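Local coordinates for putative branched chain amino acid ABC transporter, periplasmic amino acid-binding protein (Brucella ovis, PDB 4XFK), which probably binds branched-chain or other small amino acids in the periplasm and delivers them to an ABC-type amino-acid transport system, at residues A[63-68]-A[89-94]; A[141-145]-A[263-267]; A[160-166]-A[189-195]; A[230-234]-A[254-258]. The protein carries 1 engineered substitution. All coordinates share one frame; numbering follows the deposited sequence. Where two conformers were deposited one is given.

Contact 1: residues A[63-68]-A[89-94]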
# COMPACT_ATOMS: atom_id res chain seq x y z
N GLY A 63 -0.19 17.44 -5.99
CA GLY A 63 -0.40 16.99 -4.62
C GLY A 63 -1.85 17.09 -4.19
O GLY A 63 -2.75 16.87 -5.00
N PRO A 64 -2.10 17.41 -2.92
CA PRO A 64 -3.48 17.49 -2.43
C PRO A 64 -4.34 18.55 -3.14
O PRO A 64 -5.52 18.30 -3.41
CB PRO A 64 -3.30 17.82 -0.94
CG PRO A 64 -1.99 17.20 -0.60
CD PRO A 64 -1.13 17.45 -1.81
N VAL A 65 -3.77 19.71 -3.45
CA VAL A 65 -4.50 20.75 -4.17
C VAL A 65 -4.90 20.24 -5.56
O VAL A 65 -6.05 20.41 -5.99
CB VAL A 65 -3.66 22.04 -4.31
CG1 VAL A 65 -4.32 23.01 -5.28
CG2 VAL A 65 -3.48 22.69 -2.94
N GLY A 66 -3.96 19.61 -6.25
CA GLY A 66 -4.25 19.03 -7.54
C GLY A 66 -5.33 17.96 -7.47
O GLY A 66 -6.20 17.88 -8.33
N ALA A 67 -5.27 17.15 -6.43
CA ALA A 67 -6.22 16.05 -6.27
C ALA A 67 -7.66 16.54 -6.14
O ALA A 67 -8.57 15.92 -6.70
CB ALA A 67 -5.83 15.21 -5.07
N ALA A 68 -7.88 17.63 -5.41
CA ALA A 68 -9.23 18.15 -5.24
C ALA A 68 -9.81 18.54 -6.60
O ALA A 68 -10.97 18.25 -6.91
CB ALA A 68 -9.23 19.34 -4.28
N ALA A 89 -1.20 11.98 1.93
CA ALA A 89 -1.55 13.40 1.95
C ALA A 89 -2.65 13.65 0.92
O ALA A 89 -3.65 14.31 1.19
CB ALA A 89 -0.32 14.25 1.67
N VAL A 90 -2.46 13.10 -0.27
CA VAL A 90 -3.48 13.17 -1.31
C VAL A 90 -4.75 12.42 -0.88
O VAL A 90 -5.86 12.92 -1.06
CB VAL A 90 -2.95 12.63 -2.65
CG1 VAL A 90 -4.09 12.41 -3.63
CG2 VAL A 90 -1.91 13.60 -3.24
N ALA A 91 -4.58 11.23 -0.32
CA ALA A 91 -5.73 10.42 0.10
C ALA A 91 -6.60 11.12 1.13
O ALA A 91 -7.82 11.00 1.11
CB ALA A 91 -5.27 9.08 0.63
N GLY A 92 -5.97 11.84 2.06
CA GLY A 92 -6.69 12.59 3.07
C GLY A 92 -7.63 13.60 2.43
O GLY A 92 -8.77 13.80 2.88
N GLN A 93 -7.17 14.24 1.36
CA GLN A 93 -7.99 15.18 0.62
C GLN A 93 -9.09 14.47 -0.16
O GLN A 93 -10.26 14.87 -0.12
CB GLN A 93 -7.12 15.99 -0.34
CG GLN A 93 -7.85 17.13 -1.00
CD GLN A 93 -8.27 18.19 0.00
OE1 GLN A 93 -7.51 18.55 0.90
NE2 GLN A 93 -9.49 18.69 -0.15
N ILE A 94 -8.72 13.42 -0.90
CA ILE A 94 -9.70 12.69 -1.71
C ILE A 94 -10.82 12.15 -0.85
O ILE A 94 -12.00 12.31 -1.17
CB ILE A 94 -9.05 11.54 -2.52
CG1 ILE A 94 -8.12 12.10 -3.60
CG2 ILE A 94 -10.12 10.64 -3.16
CD1 ILE A 94 -7.42 11.02 -4.41
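A67 and V90 make the closest side-chain contact between residues 63-68 and 89-94: A67 CB meets V90 CG1 at 3.6 Å. The same methyl group touches I94 CG1 at 4.1 Å, so A67, whose CB points at the other helix, lies against two branched residues one turn apart. V90 divides its two methyl groups between partners. CG1 stands anti to the backbone N (chi1 167°) and meets A67, while CG2 turns back beside that N and packs on the backbone of G63, 3.6 Å from G63 C. The P64 ring crosses the V90 side chain at about a right angle, and P64 CG comes within 4.1 Å of A89 CB.

Contacts with polar groups are few, and no hydrogen bond joins the two segments. Q93 puts its CG against the other helix, 3.6 Å from P64 O and also touching A68 CB; the bend at chi2 (66°) turns the amide onward, and Q93 NE2 is hydrogen-bonded to D97 on its own helix. G63 O is held by N60.

The segment axes approach to 8.3 Å at 33°, close enough for alanine and proline to pack directly on the neighbouring helix. I94 and V90 also touch strand 81-84. This is the layer of neighbouring, roughly parallel helices over a parallel sheet that characterises the alpha/beta lobe of a periplasmic binding protein.

Contact 2: residues A[141-145]-A[263-267]. Engineered in segment 141-145: R141 (natural residue His).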
# COMPACT_ATOMS: atom_id res chain seq x y z
N ARG A 141 1.83 -2.78 8.86
CA ARG A 141 3.20 -2.84 8.37
C ARG A 141 4.20 -3.05 9.50
O ARG A 141 5.07 -3.93 9.43
CB ARG A 141 3.59 -1.54 7.64
CG ARG A 141 2.92 -1.31 6.29
CD ARG A 141 3.41 -2.23 5.19
NE ARG A 141 2.90 -1.75 3.91
CZ ARG A 141 3.14 -2.32 2.74
NH1 ARG A 141 3.92 -3.40 2.66
NH2 ARG A 141 2.60 -1.82 1.63
N PHE A 142 4.10 -2.23 10.54
CA PHE A 142 5.19 -2.18 11.51
C PHE A 142 5.09 -3.16 12.66
O PHE A 142 6.10 -3.58 13.19
CB PHE A 142 5.57 -0.73 11.86
CG PHE A 142 6.28 -0.08 10.72
CD1 PHE A 142 7.66 -0.24 10.58
CD2 PHE A 142 5.57 0.54 9.70
CE1 PHE A 142 8.32 0.27 9.48
CE2 PHE A 142 6.23 1.05 8.59
CZ PHE A 142 7.60 0.90 8.47
N LYS A 143 3.88 -3.59 12.99
CA LYS A 143 3.71 -4.73 13.88
C LYS A 143 4.27 -5.98 13.22
O LYS A 143 5.08 -6.70 13.80
CB LYS A 143 2.23 -4.96 14.18
CG LYS A 143 1.96 -6.32 14.81
CD LYS A 143 0.47 -6.66 14.83
CE LYS A 143 -0.06 -7.10 13.46
NZ LYS A 143 -0.57 -5.96 12.64
N THR A 144 3.85 -6.23 11.97
CA THR A 144 4.29 -7.46 11.31
C THR A 144 5.79 -7.50 11.04
O THR A 144 6.42 -8.54 11.25
CB THR A 144 3.49 -7.81 10.02
OG1 THR A 144 3.63 -6.76 9.05
CG2 THR A 144 2.01 -8.04 10.32
N VAL A 145 6.39 -6.39 10.60
CA VAL A 145 7.81 -6.42 10.31
C VAL A 145 8.62 -6.69 11.58
O VAL A 145 9.55 -7.51 11.58
CB VAL A 145 8.32 -5.16 9.54
CG1 VAL A 145 8.51 -3.95 10.46
CG2 VAL A 145 9.60 -5.48 8.80
N ILE A 263 15.11 -5.87 5.68
CA ILE A 263 13.82 -6.52 5.88
C ILE A 263 12.66 -5.66 5.40
O ILE A 263 12.68 -4.43 5.51
CB ILE A 263 13.61 -6.82 7.40
CG1 ILE A 263 14.84 -7.52 8.02
CG2 ILE A 263 12.36 -7.66 7.65
CD1 ILE A 263 15.10 -8.91 7.46
N VAL A 264 11.64 -6.32 4.86
CA VAL A 264 10.40 -5.65 4.48
C VAL A 264 9.23 -6.58 4.82
O VAL A 264 9.39 -7.80 4.81
CB VAL A 264 10.40 -5.28 2.97
CG1 VAL A 264 10.30 -6.53 2.09
CG2 VAL A 264 9.30 -4.27 2.62
N SER A 265 8.08 -6.00 5.16
CA SER A 265 6.85 -6.77 5.31
C SER A 265 5.84 -6.24 4.31
O SER A 265 5.58 -5.03 4.27
CB SER A 265 6.30 -6.63 6.73
OG SER A 265 5.12 -7.41 6.85
N THR A 266 5.31 -7.14 3.47
CA THR A 266 4.38 -6.75 2.40
C THR A 266 3.29 -7.81 2.24
O THR A 266 3.40 -8.89 2.80
CB THR A 266 5.08 -6.58 1.03
OG1 THR A 266 5.23 -7.87 0.44
CG2 THR A 266 6.42 -5.87 1.14
N PRO A 267 2.23 -7.51 1.46
CA PRO A 267 1.19 -8.52 1.26
C PRO A 267 1.56 -9.66 0.32
O PRO A 267 0.70 -10.50 0.03
CB PRO A 267 0.04 -7.71 0.63
CG PRO A 267 0.33 -6.29 0.92
CD PRO A 267 1.81 -6.18 0.96
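T144 OG1 is gripped from two directions: S265 OG donates a hydrogen bond to it across the contact at 2.7 Å, and it is also hydrogen-bonded to I140 O one turn back on its own helix. The rotamers account for this. T144 OG1 sits between its backbone N and carbonyl carbon (chi1 61°), close to the helix backbone, whereas the S265 hydroxyl extends away from its own N toward the helix.

S265 is engaged a second time through its backbone. R141, an engineered residue where the natural sequence has histidine, sends NH1 to S265 O at 2.8 Å. That oxygen lies only 3° out of the guanidinium plane, and NH1 reaches it in the carbonyl plane on a lone pair. Beyond this bond NH1 passes T266 CA at 3.4 Å, while NE of the same guanidinium forms a salt bridge with E118.

Apolar packing flanks the polar pair. V145 CB rests 3.8 Å from S265 CB, and V145 CG2 meets I263 CG2 at 3.7 Å, the two side chains crossing obliquely. Further out, F377 and F380 of strand 373-380 touch I263 and T144 respectively.

Helix 138-152 thus lies over strand 263-266 of the mixed sheet, the segment axes 7.8 Å apart at 124°. All the touching residues are buried, so the bonds to S265 OG and I140 O pair the buried T144 hydroxyl, and the carboxylate of E118 would be expected to offset the charge of the engineered arginine.

Contact 3: residues A[160-166]-A[189-195]. With ACT (acetate ion), chain B.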
# COMPACT_ATOMS: atom_id res chain seq x y z
N TYR A 160 16.43 2.44 15.81
CA TYR A 160 16.28 3.83 15.41
C TYR A 160 15.00 3.92 14.58
O TYR A 160 14.62 2.95 13.92
CB TYR A 160 17.48 4.27 14.56
CG TYR A 160 17.66 5.76 14.41
CD1 TYR A 160 16.91 6.48 13.49
CD2 TYR A 160 18.59 6.45 15.17
CE1 TYR A 160 17.07 7.85 13.35
CE2 TYR A 160 18.75 7.81 15.04
CZ TYR A 160 18.00 8.51 14.13
OH TYR A 160 18.18 9.86 14.02
N SER A 161 14.33 5.07 14.61
CA SER A 161 13.17 5.33 13.75
C SER A 161 13.45 6.56 12.90
O SER A 161 13.74 7.62 13.43
CB SER A 161 11.92 5.56 14.61
OG SER A 161 10.82 5.98 13.83
N ILE A 162 13.37 6.41 11.58
CA ILE A 162 13.54 7.56 10.69
C ILE A 162 12.40 7.59 9.67
O ILE A 162 12.18 6.61 8.95
CB ILE A 162 14.94 7.57 10.01
CG1 ILE A 162 15.10 8.82 9.12
CG2 ILE A 162 15.21 6.28 9.24
CD1 ILE A 162 16.52 9.09 8.69
N ASN A 163 11.66 8.69 9.62
CA ASN A 163 10.49 8.80 8.77
C ASN A 163 10.27 10.19 8.22
O ASN A 163 10.87 11.16 8.69
CB ASN A 163 9.22 8.33 9.51
CG ASN A 163 9.29 6.88 9.92
OD1 ASN A 163 9.09 5.98 9.11
ND2 ASN A 163 9.61 6.63 11.18
N GLN A 164 9.40 10.26 7.22
CA GLN A 164 9.02 11.50 6.56
C GLN A 164 8.01 12.28 7.40
O GLN A 164 7.08 11.70 7.97
CB GLN A 164 8.40 11.17 5.20
CG GLN A 164 9.36 10.46 4.24
CD GLN A 164 8.64 9.68 3.16
OE1 GLN A 164 8.92 9.84 1.96
NE2 GLN A 164 7.73 8.82 3.57
N ASN A 165 8.17 13.59 7.45
CA ASN A 165 7.30 14.41 8.27
C ASN A 165 5.99 14.77 7.56
O ASN A 165 5.79 15.91 7.12
CB ASN A 165 8.02 15.67 8.77
CG ASN A 165 7.45 16.18 10.08
OD1 ASN A 165 6.28 15.95 10.39
ND2 ASN A 165 8.28 16.87 10.86
N TYR A 166 5.12 13.77 7.44
CA TYR A 166 3.72 13.95 7.05
C TYR A 166 2.93 12.82 7.71
O TYR A 166 3.52 12.01 8.43
CB TYR A 166 3.51 14.00 5.53
CG TYR A 166 3.64 12.71 4.74
CD1 TYR A 166 4.87 12.07 4.59
CD2 TYR A 166 2.53 12.17 4.08
CE1 TYR A 166 4.99 10.92 3.83
CE2 TYR A 166 2.64 11.02 3.32
CZ TYR A 166 3.87 10.39 3.20
OH TYR A 166 4.00 9.25 2.44
N ASP A 189 16.77 6.54 19.41
CA ASP A 189 16.67 7.88 18.85
C ASP A 189 15.71 7.82 17.68
O ASP A 189 15.42 6.74 17.17
CB ASP A 189 18.06 8.37 18.43
CG ASP A 189 18.14 9.88 18.31
OD1 ASP A 189 17.15 10.57 18.64
OD2 ASP A 189 19.22 10.39 17.91
N LYS A 190 15.19 8.97 17.28
CA LYS A 190 14.24 9.03 16.18
C LYS A 190 14.30 10.37 15.47
O LYS A 190 14.72 11.37 16.05
CB LYS A 190 12.82 8.73 16.67
CG LYS A 190 12.29 9.70 17.70
CD LYS A 190 11.09 9.13 18.43
CE LYS A 190 10.75 9.95 19.66
NZ LYS A 190 9.64 9.34 20.45
N THR A 191 13.88 10.36 14.21
CA THR A 191 13.94 11.53 13.35
C THR A 191 12.74 11.58 12.43
O THR A 191 12.35 10.56 11.86
CB THR A 191 15.18 11.44 12.43
OG1 THR A 191 16.36 11.61 13.20
CG2 THR A 191 15.13 12.50 11.32
N LEU A 192 12.16 12.76 12.29
CA LEU A 192 11.25 13.06 11.19
C LEU A 192 11.91 14.11 10.32
O LEU A 192 12.37 15.14 10.83
CB LEU A 192 9.93 13.60 11.71
CG LEU A 192 9.01 12.67 12.49
CD1 LEU A 192 7.80 13.46 12.97
CD2 LEU A 192 8.57 11.49 11.63
N HIS A 193 11.94 13.89 9.02
CA HIS A 193 12.62 14.81 8.12
C HIS A 193 11.69 15.30 7.01
O HIS A 193 10.61 14.76 6.80
CB HIS A 193 13.88 14.16 7.53
CG HIS A 193 13.62 12.89 6.80
ND1 HIS A 193 13.02 12.85 5.56
CD2 HIS A 193 13.89 11.59 7.12
CE1 HIS A 193 12.93 11.59 5.15
NE2 HIS A 193 13.44 10.81 6.08
N GLU A 194 12.13 16.35 6.33
CA GLU A 194 11.39 16.91 5.21
C GLU A 194 11.11 15.83 4.17
O GLU A 194 11.89 14.89 4.00
CB GLU A 194 12.17 18.06 4.58
N VAL A 195 9.98 15.98 3.48
CA VAL A 195 9.51 14.96 2.56
C VAL A 195 10.00 15.21 1.14
O VAL A 195 9.76 16.27 0.56
CB VAL A 195 7.97 14.90 2.55
CG1 VAL A 195 7.49 13.71 1.73
CG2 VAL A 195 7.44 14.82 3.98
C ACT B . 1.65 6.84 2.01
O ACT B . 1.70 8.09 1.97
OXT ACT B . 0.53 6.33 2.23
CH3 ACT B . 2.88 6.01 1.79
O HOH W 1 10.69 8.66 13.16
O HOH W 2 11.02 17.33 10.01
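Y160 and T191 join their hydroxyls, OH to OG1, at 2.7 Å beside the parallel ladder of strands 158-164 and 186-193, which with helix 167-184 form a beta-alpha-beta unit. The segment axes run 4.7 Å apart at 8°. Backbone bonds pass back and forth: T191 N to S161 O at 2.9 Å, N163 N to T191 O at 3.0 Å, H193 N to N163 O and, past the strand end, N165 N to H193 O.

The side chains follow the sheet faces. With CG anti to its backbone N (chi1 -164°), the Y160 ring lies along D189, whose carbonyl O sits 3.7 Å above the ring plane; T191 OG1 lies at the ring edge. The H193 ring lies against the adjacent strand, with N163 O 3.4 Å above one face and I162 CG1 at the ring edge. On the other side of the sheet, L192 CD2 packs against N163 CB.

A second shell fixes these groups. H193 ND1 donates to E194 O, while NE2 is hydrogen-bonded to N220 and F201 meets the ring edge-to-face. N163 OD1 accepts from G219 N, and Y204 of helix 202-210 touches I162 and T191.

Where the strands end, Y166 CD1 touches V195 CG2. Y166 OH donates to an acetate ion, itself probably from the crystallisation liquor. Water 2 bridges the segments, accepting from N165 ND2 at 2.9 Å and donating to L192 O at 2.7 Å.

Contact 4: residues A[230-234]-A[254-258]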
# COMPACT_ATOMS: atom_id res chain seq x y z
N LYS A 230 21.46 4.51 -0.35
CA LYS A 230 22.74 4.84 -0.98
C LYS A 230 23.73 5.41 0.04
O LYS A 230 24.91 5.03 0.06
CB LYS A 230 22.53 5.83 -2.13
CG LYS A 230 23.80 6.14 -2.89
CD LYS A 230 23.51 6.92 -4.15
CE LYS A 230 24.80 7.24 -4.89
NZ LYS A 230 24.53 7.81 -6.23
N ALA A 231 23.26 6.33 0.88
CA ALA A 231 24.11 6.91 1.92
C ALA A 231 24.54 5.86 2.93
O ALA A 231 25.69 5.85 3.38
CB ALA A 231 23.38 8.06 2.61
N ALA A 232 23.62 4.96 3.30
CA ALA A 232 23.94 3.86 4.20
C ALA A 232 25.03 2.99 3.60
O ALA A 232 25.98 2.60 4.29
CB ALA A 232 22.69 3.03 4.51
N SER A 233 24.92 2.71 2.30
CA SER A 233 25.92 1.90 1.61
C SER A 233 27.29 2.58 1.62
O SER A 233 28.31 1.94 1.91
CB SER A 233 25.48 1.63 0.18
OG SER A 233 26.40 0.77 -0.48
N GLY A 234 27.32 3.86 1.30
CA GLY A 234 28.57 4.61 1.30
C GLY A 234 29.26 4.63 2.65
O GLY A 234 30.49 4.68 2.72
N ASN A 254 20.89 0.25 -5.04
CA ASN A 254 21.54 1.32 -4.29
C ASN A 254 22.21 0.83 -3.01
O ASN A 254 23.17 1.43 -2.54
CB ASN A 254 20.55 2.44 -3.96
CG ASN A 254 20.39 3.43 -5.09
OD1 ASN A 254 20.80 3.18 -6.23
ND2 ASN A 254 19.79 4.56 -4.78
N ALA A 255 21.69 -0.26 -2.45
CA ALA A 255 22.27 -0.85 -1.24
C ALA A 255 23.69 -1.33 -1.47
O ALA A 255 24.50 -1.34 -0.55
CB ALA A 255 21.40 -2.00 -0.75
N GLY A 256 23.99 -1.74 -2.70
CA GLY A 256 25.32 -2.21 -3.05
C GLY A 256 25.82 -3.24 -2.07
O GLY A 256 25.15 -4.24 -1.78
N ALA A 257 26.99 -2.96 -1.49
CA ALA A 257 27.71 -3.89 -0.63
C ALA A 257 26.99 -4.27 0.67
O ALA A 257 27.33 -5.27 1.29
CB ALA A 257 29.11 -3.36 -0.33
N ILE A 258 26.00 -3.47 1.09
CA ILE A 258 25.31 -3.76 2.35
C ILE A 258 23.92 -4.36 2.13
O ILE A 258 23.10 -4.38 3.04
CB ILE A 258 25.17 -2.52 3.27
CG1 ILE A 258 24.25 -1.46 2.66
CG2 ILE A 258 26.54 -1.93 3.59
CD1 ILE A 258 23.79 -0.40 3.66
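S233 reaches from helix 223-235 to A255, where its OG donates a 2.8 Å hydrogen bond to A255 O. The rotamer directs it there: with OG anti to the backbone N (chi1 -176°) it meets A255 O. It approaches from above the carbonyl plane, 61° out of it, so the bond does not use a lone-pair direction. I258 N reaches A255 O from the opposite face of that plane at 3.1 Å, and the oxygen is held from both sides.

I258 turns back toward the first helix. Its CG1 lies between its backbone N and carbonyl carbon (chi1 67°), and CD1 extends over the A232-S233 peptide, 3.7 Å from A232 CB. N254 ND2 packs 4.0 Å from K230 CB while hydrogen-bonded to L226 O, one turn before K230 on helix 223-235.

G256, with positive phi, is where the chain leaves helical backbone angles. A255 O, just before it, takes a serine hydroxyl from the neighbouring helix on one face of its plane and the amide of I258 on the other, so one carbonyl is shared between a bond within its segment and one across the contact.

In the fold
From the N terminus, contact 1 closes first, linking helices 63-76 and 88-104, with strand 81-84 between them in the chain, in the lobe built on the five-stranded parallel sheet. The other three belong to the lobe of the mixed sheet. Contact 2 closes a long loop, from helix 138-152 to strand 263-266, and both contact 3 and contact 4 are nested inside it, one after the other: contact 3 joins strands 158-164 and 186-193, contact 4 joins helix 223-235 to helix 251-255 and the residues just after it. Contacts 2 and 3 reach the same sheet, their nearest atoms about 5 Å apart. Contacts 1 and 3 touch between the lobes, A89 N lying 4.2 Å from Y166 CE2.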